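Local coordinates for putative restriction endonuclease domain-containing protein (Anabaena variabilis, PDB 3OT2) that is of unknown function but probably acts as a nuclease with a core of the PD-(D/E)XK, restriction-endonuclease type, at residues A[10-15]-A[27-32]; A[20-24]-A[34-38]; A[69-73]-A[102-106]; A[80-86]-A[106-112]; A[126-130]-A[149-153]. All blocks are in the same frame, centred on the assembly; numbering follows the deposited sequence.

Contact 1. Residues A[10-15]-A[27-32]; sequences ITLDEF and YIEGKI. With BU1 (1,4-butanediol), chain E.
Ile-10 meets the beta hairpin of strands 25-28 and 31-34, whose type I' turn runs from Ile-28 to Lys-31, through both its backbone and its side chain. Its carbonyl O accepts a hydrogen bond of 2.7 Å from Tyr-27 OH, which lies 23° out of the carbonyl plane; a water also donates to this oxygen and, weakly, to Gly-30 O. With CG1 anti to the backbone N (chi1 -172°), the other branch, CG2, faces the hairpin and rests 3.7 Å from Tyr-27 CE1. Thr-11 opens the short helix 12-15 as its N-cap. Its OG1 accepts from Glu-14 N at 3.2 Å, and a weak return bond from Thr-11 N to Glu-14 OE1 completes a capping box. Leu-12 covers one face of the tyrosine ring, its CA 4.1 Å from the centroid of Tyr-27 in a CH-pi contact, while Gly-30 N lies over the opposite face. A phenylalanine in place of Tyr-27 would lack the hydroxyl and would probably leave Ile-10 O without its direct bond to the hairpin. Phe-15 closes the segment, running antiparallel to the Tyr-27 side chain and presenting a ring face to it, so that Tyr-27 CB stands 3.5 Å from the centroid of Phe-15. A flat apolar ring suits this place because its carbons can meet the hairpin and the bound butanediol alike: Phe-15 CZ lies 3.5 Å from the ligand atom C4. At the edge of the Phe-15 ring, in its plane, Ile-32 CD1 lies 3.9 Å from Phe-15 CD1.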
# COMPACT_ATOMS: atom_id res chain seq x y z
N ILE A 10 7.23 -5.38 25.95
CA ILE A 10 8.60 -4.87 25.92
C ILE A 10 8.63 -3.40 25.44
O ILE A 10 7.84 -3.02 24.58
CB ILE A 10 9.49 -5.80 25.03
CG1 ILE A 10 10.98 -5.45 25.11
CG2 ILE A 10 9.00 -5.90 23.57
CD1 ILE A 10 11.89 -6.65 25.12
N THR A 11 9.54 -2.59 26.01
CA THR A 11 9.73 -1.19 25.63
C THR A 11 10.83 -1.11 24.58
O THR A 11 11.56 -2.09 24.39
CB THR A 11 10.08 -0.29 26.84
OG1 THR A 11 11.37 -0.64 27.35
CG2 THR A 11 9.02 -0.32 27.93
N LEU A 12 10.96 0.06 23.92
CA LEU A 12 12.01 0.27 22.92
C LEU A 12 13.40 0.20 23.59
O LEU A 12 14.27 -0.50 23.08
CB LEU A 12 11.80 1.60 22.17
CG LEU A 12 12.90 2.03 21.20
CD1 LEU A 12 13.07 1.04 20.05
CD2 LEU A 12 12.64 3.41 20.66
N ASP A 13 13.59 0.86 24.76
CA ASP A 13 14.85 0.88 25.52
C ASP A 13 15.29 -0.55 25.88
O ASP A 13 16.47 -0.87 25.72
CB ASP A 13 14.73 1.74 26.79
CG ASP A 13 14.59 3.24 26.54
OD1 ASP A 13 15.13 3.73 25.50
OD2 ASP A 13 13.99 3.93 27.39
N GLU A 14 14.34 -1.40 26.30
CA GLU A 14 14.57 -2.81 26.62
C GLU A 14 14.93 -3.58 25.34
O GLU A 14 15.90 -4.34 25.35
CB GLU A 14 13.33 -3.44 27.29
CG GLU A 14 13.16 -3.06 28.75
CD GLU A 14 11.78 -3.29 29.34
OE1 GLU A 14 10.99 -4.07 28.75
OE2 GLU A 14 11.49 -2.70 30.41
N PHE A 15 14.18 -3.35 24.23
CA PHE A 15 14.43 -4.00 22.94
C PHE A 15 15.85 -3.75 22.43
O PHE A 15 16.48 -4.67 21.91
CB PHE A 15 13.40 -3.53 21.87
CG PHE A 15 13.77 -3.92 20.45
CD1 PHE A 15 13.47 -5.19 19.96
CD2 PHE A 15 14.45 -3.03 19.61
CE1 PHE A 15 13.86 -5.56 18.66
CE2 PHE A 15 14.84 -3.41 18.32
CZ PHE A 15 14.53 -4.66 17.85
N TYR A 27 11.33 -3.44 15.83
CA TYR A 27 10.44 -3.12 16.94
C TYR A 27 9.42 -2.12 16.39
O TYR A 27 9.75 -0.96 16.13
CB TYR A 27 11.22 -2.58 18.15
CG TYR A 27 10.35 -2.23 19.34
CD1 TYR A 27 10.01 -3.18 20.29
CD2 TYR A 27 9.90 -0.92 19.52
CE1 TYR A 27 9.22 -2.85 21.40
CE2 TYR A 27 9.11 -0.58 20.62
CZ TYR A 27 8.79 -1.55 21.56
OH TYR A 27 7.99 -1.21 22.63
N ILE A 28 8.20 -2.63 16.12
CA ILE A 28 7.12 -1.87 15.48
C ILE A 28 5.88 -1.94 16.32
O ILE A 28 5.38 -3.04 16.57
CB ILE A 28 6.85 -2.39 14.04
CG1 ILE A 28 8.14 -2.51 13.20
CG2 ILE A 28 5.80 -1.50 13.34
CD1 ILE A 28 8.07 -3.51 12.09
N GLU A 29 5.36 -0.78 16.74
CA GLU A 29 4.13 -0.65 17.53
C GLU A 29 4.17 -1.56 18.78
O GLU A 29 3.17 -2.20 19.13
CB GLU A 29 2.89 -0.97 16.66
CG GLU A 29 2.76 -0.03 15.46
CD GLU A 29 1.62 -0.30 14.50
OE1 GLU A 29 1.24 -1.48 14.34
OE2 GLU A 29 1.17 0.67 13.84
N GLY A 30 5.33 -1.62 19.42
CA GLY A 30 5.55 -2.41 20.63
C GLY A 30 5.79 -3.90 20.43
O GLY A 30 5.96 -4.62 21.41
N LYS A 31 5.80 -4.37 19.16
CA LYS A 31 5.97 -5.78 18.81
C LYS A 31 7.33 -6.03 18.17
O LYS A 31 7.84 -5.17 17.44
CB LYS A 31 4.87 -6.25 17.84
CG LYS A 31 3.44 -6.02 18.32
CD LYS A 31 2.43 -6.17 17.17
CE LYS A 31 1.05 -5.68 17.52
NZ LYS A 31 0.93 -4.19 17.49
N ILE A 32 7.91 -7.20 18.43
CA ILE A 32 9.18 -7.60 17.83
C ILE A 32 8.85 -8.48 16.62
O ILE A 32 8.18 -9.51 16.77
CB ILE A 32 10.13 -8.30 18.84
CG1 ILE A 32 10.44 -7.38 20.04
CG2 ILE A 32 11.41 -8.74 18.13
CD1 ILE A 32 11.18 -8.05 21.23
C1 BU1 E . 19.90 -3.63 18.63
C2 BU1 E . 18.58 -4.35 18.87
C3 BU1 E . 18.72 -5.73 18.21
C4 BU1 E . 17.47 -6.55 18.40
O5 BU1 E . 19.91 -2.44 19.41
O6 BU1 E . 17.67 -7.77 17.66
O HOH W 1 4.72 -3.12 24.14

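Contact 2. Residues A[20-24]-A[34-38]; sequences ETEPA and QKPMP. With BU1 (1,4-butanediol), chain E; EDO (1,2-ethanediol), chain I.
At the open end of the hairpin formed by strands 25-28 and 31-34, the chain leading in and the chain leading out meet through Pro-23 and Ala-24 on one side and Gln-34 and Lys-35 on the other. Beyond Gln-34, the last residue of its strand, the outgoing chain is irregular but extended and rich in proline. The peptide before Pro-23 is cis, a form proline tolerates far better than other residues. Pro-23 O is gripped twice: Thr-21 OG1 donates to it from its own segment at 2.7 Å, and Gln-34 NE2 donates across the contact at 3.0 Å. The glutamine suits its place because its extended chain carries the amide to the carbonyl, where NE2 meets a lone pair of Pro-23 O with the oxygen only 5° out of the amide plane. Thr-21 OG1 is also hydrogen-bonded to Ser-25 OG. Next along the chain, Lys-35 N donates to Ala-24 O at 2.8 Å, in a bond that is nearly straight at 172°. The lysine side chain then leads away from the contact, and its NZ forms salt bridges with Glu-68 and Asp-81. Glu-20 and Thr-21 belong to the butanediol pocket, where Glu-20 also makes a salt bridge with Arg-70. The compact Pro-23 ring lies against the outgoing backbone, its CB 3.3 Å from Lys-35 O and its CG equally near Pro-36 O. Met-37, present as selenomethionine, is bent at chi2 and chi3 and crosses the proline at about a right angle, with SE 3.6 Å from Pro-23 CD.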
# COMPACT_ATOMS: atom_id res chain seq x y z
N GLU A 20 21.48 -8.78 18.32
CA GLU A 20 21.06 -8.76 16.92
C GLU A 20 20.74 -10.20 16.45
O GLU A 20 21.26 -11.16 17.01
CB GLU A 20 22.10 -8.08 16.01
CG GLU A 20 22.09 -6.55 16.06
CD GLU A 20 21.20 -5.75 15.12
OE1 GLU A 20 20.54 -6.34 14.24
OE2 GLU A 20 21.19 -4.50 15.26
N THR A 21 19.80 -10.34 15.48
CA THR A 21 19.37 -11.63 14.93
C THR A 21 19.60 -11.66 13.41
O THR A 21 19.84 -10.61 12.81
CB THR A 21 17.87 -11.90 15.26
OG1 THR A 21 17.04 -10.91 14.64
CG2 THR A 21 17.59 -11.94 16.75
N GLU A 22 19.56 -12.86 12.80
CA GLU A 22 19.69 -13.02 11.34
C GLU A 22 18.53 -13.86 10.84
O GLU A 22 18.48 -15.06 11.14
CB GLU A 22 21.03 -13.61 10.90
CG GLU A 22 21.66 -12.87 9.72
CD GLU A 22 20.93 -12.91 8.39
OE1 GLU A 22 20.69 -14.03 7.88
OE2 GLU A 22 20.64 -11.83 7.83
N PRO A 23 17.53 -13.25 10.14
CA PRO A 23 17.43 -11.83 9.72
C PRO A 23 17.20 -10.90 10.91
O PRO A 23 16.78 -11.35 11.98
CB PRO A 23 16.23 -11.83 8.75
CG PRO A 23 16.00 -13.26 8.40
CD PRO A 23 16.38 -14.01 9.64
N ALA A 24 17.49 -9.59 10.72
CA ALA A 24 17.34 -8.59 11.78
C ALA A 24 15.90 -8.48 12.31
O ALA A 24 14.94 -8.81 11.62
CB ALA A 24 17.82 -7.24 11.28
N GLN A 34 10.65 -10.19 13.19
CA GLN A 34 11.87 -10.53 12.48
C GLN A 34 11.66 -10.33 10.99
O GLN A 34 10.59 -10.66 10.48
CB GLN A 34 12.26 -11.97 12.79
CG GLN A 34 13.71 -12.28 12.47
CD GLN A 34 14.15 -13.64 12.95
OE1 GLN A 34 13.35 -14.48 13.40
NE2 GLN A 34 15.44 -13.88 12.87
N LYS A 35 12.67 -9.77 10.30
CA LYS A 35 12.63 -9.51 8.85
C LYS A 35 12.59 -10.84 8.07
O LYS A 35 12.96 -11.86 8.63
CB LYS A 35 13.85 -8.67 8.42
CG LYS A 35 13.71 -7.18 8.67
CD LYS A 35 14.88 -6.39 8.07
CE LYS A 35 14.85 -6.37 6.55
NZ LYS A 35 15.79 -5.37 6.00
N PRO A 36 12.15 -10.87 6.78
CA PRO A 36 12.13 -12.15 6.06
C PRO A 36 13.54 -12.65 5.73
O PRO A 36 14.51 -11.89 5.74
CB PRO A 36 11.33 -11.84 4.78
CG PRO A 36 11.33 -10.43 4.63
CD PRO A 36 11.61 -9.77 5.93
N MSE A 37 13.64 -13.96 5.48
CA MSE A 37 14.90 -14.59 5.12
C MSE A 37 15.37 -14.06 3.75
O MSE A 37 14.52 -13.77 2.90
CB MSE A 37 14.72 -16.12 5.09
CG MSE A 37 14.48 -16.73 6.47
SE MSE A 37 16.15 -16.82 7.48
CE MSE A 37 17.04 -18.17 6.43
N PRO A 38 16.69 -13.86 3.53
CA PRO A 38 17.16 -13.42 2.21
C PRO A 38 16.73 -14.39 1.09
O PRO A 38 16.66 -15.59 1.31
CB PRO A 38 18.68 -13.39 2.35
CG PRO A 38 18.92 -13.26 3.83
CD PRO A 38 17.84 -14.11 4.43
C1 BU1 E . 19.90 -3.63 18.63
C2 BU1 E . 18.58 -4.35 18.87
C3 BU1 E . 18.72 -5.73 18.21
C4 BU1 E . 17.47 -6.55 18.40
O5 BU1 E . 19.91 -2.44 19.41
O6 BU1 E . 17.67 -7.77 17.66
C1 EDO I . 22.22 -4.15 11.77
O1 EDO I . 22.26 -3.22 12.85
C2 EDO I . 20.76 -4.42 11.44
O2 EDO I . 20.73 -5.39 10.40

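Contact 3. Residues A[69-73]-A[102-106]; sequences LRCTF and FLIAP
The Phe-73 ring takes Ala-105 CB over the centre of one face, 3.7 Å from its centroid, and has Cys-71 CB of its own segment at its edge, in plane. The Phe-102 ring likewise receives Leu-69 CD2 over its centre, 3.6 Å from the centroid. These two CH-pi contacts bracket the place where strand 71-73, half of a small hairpin with strand 76-78, is joined by the connection between strands 82-86 and 108-112. The small methyl of Ala-105 suits a spot pressed close to an aromatic face. Phe-73 reaches it because CG sits between the backbone N and the carbonyl carbon (chi1 57°). With a serine at Phe-73, Ala-105 would probably lose its aromatic cover and the ring of His-128 the neighbour it meets here. Between the rings, Thr-72 N donates to Phe-102 O at 3.1 Å, in the carbonyl plane and nearly straight at 175°. Thr-72 O receives a CA-H...O contact from Leu-103 CA, also at 3.1 Å. Beyond this pair a water donates to Arg-70 O and accepts from Phe-102 N, carrying the link onward where no direct bond forms. The Arg-70 guanidinium turns away to Ser-25 O and Glu-20. Ile-104 O is buried with no polar partner; Phe-73 CD1 lies 3.5 Å from it. Near the start of the next strand, Cys-71 SG packs 4.0 Å from Pro-106 CG.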
# COMPACT_ATOMS: atom_id res chain seq x y z
N LEU A 69 20.64 -1.09 7.44
CA LEU A 69 21.06 -0.24 8.55
C LEU A 69 19.88 -0.02 9.51
O LEU A 69 18.77 0.27 9.06
CB LEU A 69 21.58 1.10 7.99
CG LEU A 69 21.95 2.20 8.99
CD1 LEU A 69 23.27 1.87 9.72
CD2 LEU A 69 22.03 3.54 8.31
N ARG A 70 20.12 -0.17 10.83
CA ARG A 70 19.08 0.05 11.82
C ARG A 70 18.83 1.54 12.02
O ARG A 70 19.77 2.31 12.20
CB ARG A 70 19.43 -0.64 13.15
CG ARG A 70 18.42 -0.37 14.28
CD ARG A 70 18.61 -1.28 15.49
NE ARG A 70 18.65 -2.70 15.12
CZ ARG A 70 17.58 -3.45 14.90
NH1 ARG A 70 16.36 -2.94 15.06
NH2 ARG A 70 17.72 -4.71 14.52
N CYS A 71 17.56 1.95 11.94
CA CYS A 71 17.10 3.31 12.17
C CYS A 71 16.10 3.30 13.30
O CYS A 71 15.06 2.64 13.18
CB CYS A 71 16.53 3.91 10.89
SG CYS A 71 17.75 4.11 9.56
N THR A 72 16.43 3.96 14.42
CA THR A 72 15.59 3.99 15.61
C THR A 72 15.06 5.41 15.83
O THR A 72 15.84 6.31 16.13
CB THR A 72 16.36 3.46 16.83
OG1 THR A 72 16.85 2.16 16.51
CG2 THR A 72 15.50 3.40 18.11
N PHE A 73 13.73 5.59 15.71
CA PHE A 73 13.09 6.90 15.87
C PHE A 73 11.59 6.71 16.05
O PHE A 73 11.04 5.68 15.65
CB PHE A 73 13.39 7.81 14.65
CG PHE A 73 12.95 7.20 13.33
CD1 PHE A 73 13.81 6.37 12.61
CD2 PHE A 73 11.67 7.41 12.84
CE1 PHE A 73 13.40 5.78 11.42
CE2 PHE A 73 11.27 6.84 11.63
CZ PHE A 73 12.13 6.02 10.94
N PHE A 102 22.05 5.06 14.56
CA PHE A 102 21.30 6.07 13.80
C PHE A 102 19.98 6.26 14.49
O PHE A 102 19.17 5.34 14.52
CB PHE A 102 21.12 5.64 12.33
CG PHE A 102 22.29 5.89 11.41
CD1 PHE A 102 23.52 5.28 11.64
CD2 PHE A 102 22.14 6.66 10.26
CE1 PHE A 102 24.59 5.47 10.76
CE2 PHE A 102 23.20 6.83 9.37
CZ PHE A 102 24.43 6.25 9.63
N LEU A 103 19.78 7.44 15.09
CA LEU A 103 18.55 7.73 15.84
C LEU A 103 17.62 8.65 15.05
O LEU A 103 16.80 9.37 15.63
CB LEU A 103 18.90 8.34 17.22
CG LEU A 103 19.71 7.44 18.18
CD1 LEU A 103 20.20 8.23 19.37
CD2 LEU A 103 18.89 6.24 18.63
N ILE A 104 17.70 8.59 13.71
CA ILE A 104 16.93 9.45 12.82
C ILE A 104 16.38 8.66 11.63
O ILE A 104 16.87 7.58 11.31
CB ILE A 104 17.80 10.66 12.33
CG1 ILE A 104 19.15 10.19 11.72
CG2 ILE A 104 18.02 11.72 13.45
CD1 ILE A 104 19.77 11.19 10.80
N ALA A 105 15.36 9.21 10.97
CA ALA A 105 14.73 8.62 9.80
C ALA A 105 15.61 8.82 8.56
O ALA A 105 16.23 9.88 8.44
CB ALA A 105 13.35 9.23 9.59
N PRO A 106 15.67 7.85 7.60
CA PRO A 106 16.46 8.09 6.37
C PRO A 106 15.87 9.22 5.54
O PRO A 106 14.69 9.52 5.67
CB PRO A 106 16.36 6.76 5.60
CG PRO A 106 15.73 5.77 6.54
CD PRO A 106 14.96 6.55 7.56
O HOH W 2 21.03 2.30 14.71

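Contact 4. Residues A[80-86]-A[106-112]; sequences PDISVFI and PDWTIEI
Ile-82 and Ile-110 form a hydrogen-bonded antiparallel pair, Ile-82 N giving to Ile-110 O at 3.1 Å and Ile-110 N returning to Ile-82 O. Val-84 N likewise donates to Trp-108 O. The answering Val-84 O is shared: it accepts from Trp-108 N at 3.1 Å and weakly from Asp-107 N, a classic beta bulge. At this end Asp-107 OD2 accepts from Ile-86 N at 2.9 Å, from above the carboxylate plane; Arg-89 and Gln-135 also hold this carboxylate. Apolar Ile-82, Val-84, Trp-108 and Ile-110 share one face, where helix 40-57 packs on both isoleucines, while Ser-83 and Thr-109 lie on the other.

At the far end each acid's carboxylate accepts a backbone N-H from the other segment. Ile-112 N donates to Asp-81 OD2 at 2.8 Å, on the anti side, and Asp-81 N donates to Glu-111 OE1 at 3.2 Å, 54° out of that carboxylate plane. A bend of the glutamate chain at chi2 (-78°) brings OE1 back to that N-H. Asp-81 OD2 and Glu-111 OE1 stand 3.8 Å apart, and a water lies close to both, 2.9 Å from Asp-81 OD2. Lys-35 NZ and His-42 NE2 provide further partners for Asp-81. Pro-80 and Asp-81 just before strand 82-86, with Glu-111 on the neighbouring strand 108-112, are consistent with the Pro-Asp and acidic positions of the PD-(D/E)XK nuclease core.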
# COMPACT_ATOMS: atom_id res chain seq x y z
N PRO A 80 15.34 -0.80 7.32
CA PRO A 80 14.93 -0.76 5.91
C PRO A 80 15.91 -1.55 5.05
O PRO A 80 17.10 -1.60 5.39
CB PRO A 80 14.98 0.74 5.57
CG PRO A 80 14.80 1.42 6.86
CD PRO A 80 15.57 0.57 7.84
N ASP A 81 15.43 -2.17 3.96
CA ASP A 81 16.33 -2.90 3.06
C ASP A 81 17.49 -1.96 2.63
O ASP A 81 18.66 -2.37 2.64
CB ASP A 81 15.56 -3.45 1.85
CG ASP A 81 14.67 -4.64 2.14
OD1 ASP A 81 14.90 -5.33 3.18
OD2 ASP A 81 13.76 -4.91 1.33
N ILE A 82 17.15 -0.70 2.26
CA ILE A 82 18.13 0.35 1.88
C ILE A 82 17.69 1.65 2.53
O ILE A 82 16.53 2.03 2.41
CB ILE A 82 18.30 0.52 0.36
CG1 ILE A 82 18.65 -0.81 -0.34
CG2 ILE A 82 19.34 1.62 0.01
CD1 ILE A 82 18.30 -0.84 -1.78
N SER A 83 18.62 2.32 3.20
CA SER A 83 18.44 3.64 3.80
C SER A 83 19.40 4.61 3.14
O SER A 83 20.60 4.32 3.05
CB SER A 83 18.74 3.57 5.29
OG SER A 83 17.61 3.00 5.92
N VAL A 84 18.90 5.75 2.68
CA VAL A 84 19.74 6.76 2.04
C VAL A 84 19.69 8.03 2.89
O VAL A 84 18.61 8.53 3.22
CB VAL A 84 19.37 7.02 0.54
CG1 VAL A 84 20.46 7.84 -0.15
CG2 VAL A 84 19.14 5.71 -0.22
N PHE A 85 20.87 8.53 3.27
CA PHE A 85 20.98 9.76 4.09
C PHE A 85 21.80 10.79 3.38
O PHE A 85 22.88 10.45 2.90
CB PHE A 85 21.67 9.44 5.44
CG PHE A 85 20.84 8.65 6.42
CD1 PHE A 85 20.83 7.27 6.38
CD2 PHE A 85 20.10 9.29 7.41
CE1 PHE A 85 20.06 6.53 7.28
CE2 PHE A 85 19.35 8.55 8.33
CZ PHE A 85 19.34 7.18 8.26
N ILE A 86 21.34 12.06 3.36
CA ILE A 86 22.10 13.17 2.80
C ILE A 86 23.32 13.35 3.73
O ILE A 86 23.25 12.95 4.91
CB ILE A 86 21.27 14.47 2.57
CG1 ILE A 86 20.84 15.13 3.92
CG2 ILE A 86 20.07 14.17 1.63
CD1 ILE A 86 20.09 16.50 3.80
N PRO A 106 15.67 7.85 7.60
CA PRO A 106 16.46 8.09 6.37
C PRO A 106 15.87 9.22 5.54
O PRO A 106 14.69 9.52 5.67
CB PRO A 106 16.36 6.76 5.60
CG PRO A 106 15.73 5.77 6.54
CD PRO A 106 14.96 6.55 7.56
N ASP A 107 16.65 9.82 4.65
CA ASP A 107 16.09 10.82 3.73
C ASP A 107 15.28 10.10 2.66
O ASP A 107 14.28 10.62 2.16
CB ASP A 107 17.22 11.64 3.09
CG ASP A 107 17.77 12.63 4.08
OD1 ASP A 107 17.11 13.68 4.29
OD2 ASP A 107 18.77 12.29 4.76
N TRP A 108 15.69 8.88 2.34
CA TRP A 108 15.06 8.06 1.32
C TRP A 108 15.11 6.60 1.78
O TRP A 108 16.19 6.07 2.03
CB TRP A 108 15.77 8.29 -0.02
CG TRP A 108 15.29 7.51 -1.22
CD1 TRP A 108 14.07 6.90 -1.39
CD2 TRP A 108 15.99 7.38 -2.47
NE1 TRP A 108 14.01 6.33 -2.64
CE2 TRP A 108 15.16 6.64 -3.33
CE3 TRP A 108 17.26 7.81 -2.93
CZ2 TRP A 108 15.56 6.30 -4.64
CZ3 TRP A 108 17.64 7.49 -4.23
CH2 TRP A 108 16.82 6.73 -5.06
N THR A 109 13.92 5.98 1.94
CA THR A 109 13.84 4.58 2.37
C THR A 109 13.41 3.73 1.18
O THR A 109 12.49 4.10 0.45
CB THR A 109 12.95 4.38 3.62
OG1 THR A 109 13.00 3.00 3.99
CG2 THR A 109 11.47 4.74 3.40
N ILE A 110 14.07 2.59 0.98
CA ILE A 110 13.70 1.67 -0.10
C ILE A 110 13.46 0.30 0.49
O ILE A 110 14.32 -0.24 1.17
CB ILE A 110 14.75 1.63 -1.24
CG1 ILE A 110 14.96 3.04 -1.86
CG2 ILE A 110 14.37 0.59 -2.30
CD1 ILE A 110 16.24 3.21 -2.52
N GLU A 111 12.25 -0.24 0.25
CA GLU A 111 11.84 -1.56 0.71
C GLU A 111 11.55 -2.41 -0.50
O GLU A 111 10.90 -1.95 -1.43
CB GLU A 111 10.61 -1.47 1.62
CG GLU A 111 10.84 -0.65 2.88
CD GLU A 111 11.62 -1.32 4.00
OE1 GLU A 111 12.28 -2.36 3.76
OE2 GLU A 111 11.59 -0.78 5.12
N ILE A 112 12.05 -3.62 -0.48
CA ILE A 112 11.84 -4.54 -1.60
C ILE A 112 11.10 -5.75 -1.07
O ILE A 112 11.58 -6.40 -0.14
CB ILE A 112 13.18 -4.92 -2.29
CG1 ILE A 112 13.95 -3.66 -2.74
CG2 ILE A 112 12.95 -5.87 -3.47
CD1 ILE A 112 15.47 -3.80 -2.52
O HOH W 3 11.18 -4.98 2.63

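Contact 5. Residues A[126-130]-A[149-153]; sequences ILHCL and VYRPQ
This is apolar helix-on-sheet packing: helix 119-131 lies against strand 146-150 in the mixed central sheet, with Tyr-150 at the centre. Ile-126 comes nearest to the ring, its CG2 methyl 3.6 Å from Tyr-150 CG, the two side chains crossing at about a right angle. The tyrosine holds CG anti to its carbonyl carbon (chi1 -67°), which lays the ring back along the helix, toward its N terminus. There Leu-127 CD2 approaches Tyr-150 CD2 at 3.9 Å, obliquely to the ring. One turn on, Leu-130 reaches both the tyrosine and the proline: CD1 touches Tyr-150 CB at 3.7 Å, and CD2 lies 3.8 Å from Pro-152 CD. This leucine is modelled in two conformers, so its contacts are less certain than the others.

Branched aliphatic residues suit the helix face because their methyls can settle against both the CB and the ring of the tyrosine, and Pro-152 offers a compact apolar ring just past the strand. Leu-139 of strand 136-141 packs on both Ile-126 and Tyr-150. The second subunit comes close as well, its Val-158 touching Leu-127. Joined through carbon contacts rather than polar bonds, helix and strand are held here by the fit and burial of their side chains.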
# COMPACT_ATOMS: atom_id res chain seq x y z
N ILE A 126 7.13 2.49 5.99
CA ILE A 126 7.39 3.61 5.09
C ILE A 126 6.61 4.82 5.58
O ILE A 126 7.16 5.92 5.65
CB ILE A 126 7.09 3.27 3.60
CG1 ILE A 126 8.12 2.25 3.05
CG2 ILE A 126 7.08 4.55 2.74
CD1 ILE A 126 7.76 1.60 1.71
N LEU A 127 5.33 4.64 5.94
CA LEU A 127 4.53 5.78 6.38
C LEU A 127 5.05 6.36 7.70
O LEU A 127 4.99 7.58 7.88
CB LEU A 127 3.04 5.42 6.45
CG LEU A 127 2.39 5.04 5.10
CD1 LEU A 127 1.04 4.40 5.31
CD2 LEU A 127 2.29 6.25 4.15
N HIS A 128 5.62 5.52 8.59
CA HIS A 128 6.22 5.95 9.86
C HIS A 128 7.48 6.79 9.55
O HIS A 128 7.69 7.82 10.19
CB HIS A 128 6.55 4.74 10.77
CG HIS A 128 7.19 5.11 12.08
ND1 HIS A 128 6.44 5.58 13.13
CD2 HIS A 128 8.49 5.04 12.45
CE1 HIS A 128 7.30 5.82 14.11
NE2 HIS A 128 8.55 5.50 13.75
N CYS A 129 8.28 6.40 8.54
CA CYS A 129 9.45 7.18 8.09
C CYS A 129 9.04 8.59 7.68
O CYS A 129 9.66 9.57 8.13
CB CYS A 129 10.17 6.47 6.95
SG CYS A 129 11.09 5.01 7.45
N LEU A 130 8.00 8.70 6.84
CA LEU A 130 7.49 9.98 6.34
C LEU A 130 7.01 10.87 7.48
O LEU A 130 7.17 12.09 7.41
CB LEU A 130 6.35 9.78 5.33
CG LEU A 130 6.69 9.06 4.02
CD1 LEU A 130 5.42 8.74 3.26
CD2 LEU A 130 7.64 9.88 3.15
N VAL A 149 5.65 4.92 -4.94
CA VAL A 149 6.42 6.07 -4.49
C VAL A 149 5.60 6.83 -3.44
O VAL A 149 4.47 7.24 -3.70
CB VAL A 149 6.86 6.98 -5.67
CG1 VAL A 149 7.43 8.31 -5.17
CG2 VAL A 149 7.88 6.26 -6.55
N TYR A 150 6.20 7.03 -2.26
CA TYR A 150 5.60 7.70 -1.12
C TYR A 150 6.31 9.02 -0.81
O TYR A 150 7.51 9.02 -0.61
CB TYR A 150 5.71 6.77 0.10
CG TYR A 150 4.88 5.52 0.01
CD1 TYR A 150 5.36 4.38 -0.62
CD2 TYR A 150 3.61 5.46 0.58
CE1 TYR A 150 4.60 3.21 -0.69
CE2 TYR A 150 2.84 4.29 0.52
CZ TYR A 150 3.34 3.18 -0.13
OH TYR A 150 2.56 2.05 -0.19
N ARG A 151 5.56 10.14 -0.77
CA ARG A 151 6.06 11.47 -0.43
C ARG A 151 5.20 12.03 0.70
O ARG A 151 4.01 11.67 0.77
CB ARG A 151 6.04 12.40 -1.65
CG ARG A 151 7.00 12.04 -2.77
CD ARG A 151 6.70 12.98 -3.90
NE ARG A 151 7.76 13.08 -4.89
CZ ARG A 151 7.63 12.73 -6.17
NH1 ARG A 151 6.51 12.19 -6.62
NH2 ARG A 151 8.64 12.93 -7.01
N PRO A 152 5.75 12.86 1.61
CA PRO A 152 4.90 13.36 2.71
C PRO A 152 3.69 14.13 2.21
O PRO A 152 3.79 14.93 1.29
CB PRO A 152 5.85 14.29 3.49
CG PRO A 152 7.19 13.86 3.13
CD PRO A 152 7.12 13.41 1.72
N GLN A 153 2.52 13.82 2.80
CA GLN A 153 1.23 14.45 2.54
C GLN A 153 0.79 14.34 1.07
O GLN A 153 -0.01 15.14 0.60
CB GLN A 153 1.23 15.93 3.00
CG GLN A 153 1.09 16.13 4.50
CD GLN A 153 2.39 15.92 5.23
OE1 GLN A 153 3.37 16.66 5.04
NE2 GLN A 153 2.43 14.89 6.05

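From the N terminus, contact 1 brings helix 12-15 onto the hairpin 25-28/31-34, and contact 2 joins the chain entering that hairpin to the chain leaving it; their segments alternate, so the two loops cross. Contact 4 closes the long excursion between strands 82-86 and 108-112; contact 3 crosses it, shares Pro-106 and ties the late part of that excursion to the small hairpin 71-73/76-78. Contact 5 follows in series, setting the helix after strand 108-112 against strand 146-150. Two salt bridges tie contact 2 to the rest of the fold: Glu-20 to Arg-70 joins it to contact 3, and Lys-35 to Asp-81 joins it to contact 4.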